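Local coordinates for SusD superfamily protein (Bacteroides thetaiotaomicron VPI-5482, PDB 3HDX) that probably binds polysaccharide at the outer membrane, as a SusD-family protein of a gut bacterium, at residues 309-314 with 322-327. Residues are numbered along the deposited sequence; the frame is centred on the assembly and turned at random.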
loop_
_atom_site.group_PDB
_atom_site.type_symbol
_atom_site.label_atom_id
_atom_site.label_comp_id
_atom_site.label_asym_id
_atom_site.label_seq_id
_atom_site.Cartn_x
_atom_site.Cartn_y
_atom_site.Cartn_z
ATOM N N ASP A 309 -23.722 -8.886 2.188
ATOM C CA ASP A 309 -22.349 -8.466 1.877
ATOM C C ASP A 309 -21.622 -9.622 1.177
ATOM O O ASP A 309 -21.412 -10.693 1.785
ATOM C CB ASP A 309 -21.645 -8.027 3.137
ATOM C CG ASP A 309 -20.383 -7.253 2.861
ATOM O OD1 ASP A 309 -19.561 -7.697 2.021
ATOM O OD2 ASP A 309 -20.254 -6.167 3.464
ATOM N N LEU A 310 -21.263 -9.400 -0.094
ATOM C CA LEU A 310 -20.591 -10.455 -0.873
ATOM C C LEU A 310 -19.245 -10.881 -0.313
ATOM O O LEU A 310 -18.785 -11.984 -0.591
ATOM C CB LEU A 310 -20.418 -10.067 -2.353
ATOM C CG LEU A 310 -21.715 -9.903 -3.156
ATOM C CD1 LEU A 310 -21.453 -9.383 -4.548
ATOM C CD2 LEU A 310 -22.455 -11.260 -3.213
ATOM N N ARG A 311 -18.589 -10.027 0.459
ATOM C CA ARG A 311 -17.301 -10.392 1.053
ATOM C C ARG A 311 -17.454 -11.423 2.182
ATOM O O ARG A 311 -16.552 -12.234 2.386
ATOM C CB ARG A 311 -16.616 -9.125 1.588
ATOM C CG ARG A 311 -16.270 -8.103 0.459
ATOM C CD ARG A 311 -16.065 -6.698 0.905
ATOM N NE ARG A 311 -17.311 -6.073 1.397
ATOM C CZ ARG A 311 -17.590 -4.759 1.373
ATOM N NH1 ARG A 311 -16.766 -3.874 0.816
ATOM N NH2 ARG A 311 -18.717 -4.316 1.904
ATOM N N PHE A 312 -18.593 -11.389 2.879
ATOM C CA PHE A 312 -18.867 -12.292 3.989
ATOM C C PHE A 312 -20.353 -12.600 4.037
ATOM O O PHE A 312 -21.100 -12.110 4.852
ATOM C CB PHE A 312 -18.356 -11.739 5.322
ATOM C CG PHE A 312 -18.510 -12.694 6.437
ATOM C CD1 PHE A 312 -17.879 -13.936 6.372
ATOM C CD2 PHE A 312 -19.332 -12.397 7.523
ATOM C CE1 PHE A 312 -18.057 -14.835 7.399
ATOM C CE2 PHE A 312 -19.521 -13.296 8.544
ATOM C CZ PHE A 312 -18.887 -14.526 8.480
ATOM N N GLY A 313 -20.757 -13.436 3.110
ATOM C CA GLY A 313 -22.157 -13.766 2.952
ATOM C C GLY A 313 -22.296 -15.045 2.171
ATOM O O GLY A 313 -22.064 -16.132 2.722
ATOM N N ILE A 314 -22.585 -14.917 0.880
ATOM C CA ILE A 314 -22.769 -16.076 0.017
ATOM C C ILE A 314 -21.518 -16.998 0.023
ATOM O O ILE A 314 -20.361 -16.541 0.100
ATOM C CB ILE A 314 -23.090 -15.609 -1.441
ATOM C CG1 ILE A 314 -23.663 -16.721 -2.313
ATOM C CG2 ILE A 314 -21.867 -14.969 -2.112
ATOM C CD1 ILE A 314 -25.088 -17.109 -1.904
ATOM N N SER A 322 -17.059 -18.475 2.512
ATOM C CA SER A 322 -17.539 -17.193 2.061
ATOM C C SER A 322 -16.380 -16.680 1.204
ATOM O O SER A 322 -15.291 -17.304 1.167
ATOM C CB SER A 322 -17.764 -16.274 3.250
ATOM O OG SER A 322 -16.551 -16.103 3.985
ATOM N N TYR A 323 -16.552 -15.532 0.553
ATOM C CA TYR A 323 -15.465 -15.023 -0.304
ATOM C C TYR A 323 -14.201 -14.581 0.453
ATOM O O TYR A 323 -13.105 -14.711 -0.080
ATOM C CB TYR A 323 -15.940 -13.936 -1.255
ATOM C CG TYR A 323 -16.610 -14.509 -2.479
ATOM C CD1 TYR A 323 -15.847 -15.073 -3.499
ATOM C CD2 TYR A 323 -17.988 -14.450 -2.657
ATOM C CE1 TYR A 323 -16.443 -15.610 -4.666
ATOM C CE2 TYR A 323 -18.591 -14.984 -3.820
ATOM C CZ TYR A 323 -17.813 -15.541 -4.814
ATOM O OH TYR A 323 -18.420 -16.064 -5.949
ATOM N N TYR A 324 -14.352 -14.129 1.690
ATOM C CA TYR A 324 -13.193 -13.754 2.516
ATOM C C TYR A 324 -12.677 -14.809 3.467
ATOM O O TYR A 324 -11.506 -14.746 3.842
ATOM C CB TYR A 324 -13.526 -12.524 3.353
ATOM C CG TYR A 324 -13.286 -11.162 2.712
ATOM C CD1 TYR A 324 -13.168 -10.975 1.329
ATOM C CD2 TYR A 324 -13.211 -10.040 3.540
ATOM C CE1 TYR A 324 -12.944 -9.717 0.796
ATOM C CE2 TYR A 324 -13.008 -8.792 3.023
ATOM C CZ TYR A 324 -12.877 -8.624 1.652
ATOM O OH TYR A 324 -12.639 -7.408 1.078
ATOM N N VAL A 325 -13.547 -15.728 3.903
ATOM C CA VAL A 325 -13.223 -16.630 4.997
ATOM C C VAL A 325 -13.678 -18.072 4.719
ATOM O O VAL A 325 -14.780 -18.311 4.238
ATOM C CB VAL A 325 -13.908 -16.112 6.296
ATOM C CG1 VAL A 325 -13.583 -16.999 7.479
ATOM C CG2 VAL A 325 -13.498 -14.656 6.591
ATOM N N GLN A 326 -12.839 -19.018 5.093
ATOM C CA GLN A 326 -13.131 -20.450 4.996
ATOM C C GLN A 326 -13.084 -21.082 6.384
ATOM O O GLN A 326 -12.653 -20.463 7.365
ATOM C CB GLN A 326 -12.148 -21.138 4.058
ATOM C CG GLN A 326 -12.447 -20.878 2.589
ATOM C CD GLN A 326 -11.489 -21.554 1.663
ATOM O OE1 GLN A 326 -10.923 -22.616 1.984
ATOM N NE2 GLN A 326 -11.362 -21.009 0.471
ATOM N N ASN A 327 -13.560 -22.331 6.467
ATOM C CA ASN A 327 -13.565 -23.069 7.729
ATOM C C ASN A 327 -14.427 -22.404 8.786
ATOM O O ASN A 327 -14.067 -22.366 9.988
ATOM C CB ASN A 327 -12.150 -23.327 8.267
ATOM C CG ASN A 327 -11.278 -24.072 7.321
ATOM O OD1 ASN A 327 -11.716 -24.581 6.294
ATOM N ND2 ASN A 327 -10.014 -24.199 7.704
HETATM O O HOH W 1 -19.179 -14.277 0.796
#
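One face of the Tyr324 ring carries the aliphatic part of Arg311. Arg311 CB sits over the ring centre, 3.7 Å from the Tyr324 centroid, in a CH-pi contact only 7° off the normal. The Tyr323 ring takes Leu310 O and Ile314 CG2 at its edge, and Ser322 OG lies at the edge of the Phe312 ring. The contact joins a type I turn, Asp309 to Phe312, to the loop leading into strand 325-326, in a SusD-family protein. An Asx turn overlaps this turn: Asp309 OD1 accepts Arg311 N through its anti lone pair and Arg311 NE, at 2.8 Å, through its syn lone pair. Arg311 NH2 donates to Asp309 OD2, so NE and NH2 together grip the carboxylate side-on, one nitrogen to each oxygen. The Arg311 side chain bends at chi3 (-68°) to bring the guanidinium to this carboxylate, while NH1 pairs with Glu419 and Glu423. Tyr324 OH is hydrogen-bonded to Arg422 O and Lys337. An alanine in place of Tyr324 would probably leave the Arg311 chain without its aromatic floor and Arg422 O without this partner. Tyr324 N donates to Arg311 O. A water donates to Leu310 O and Ile314 O, and accepts from Gly313 N and, at 2.9 Å, from Tyr323 N.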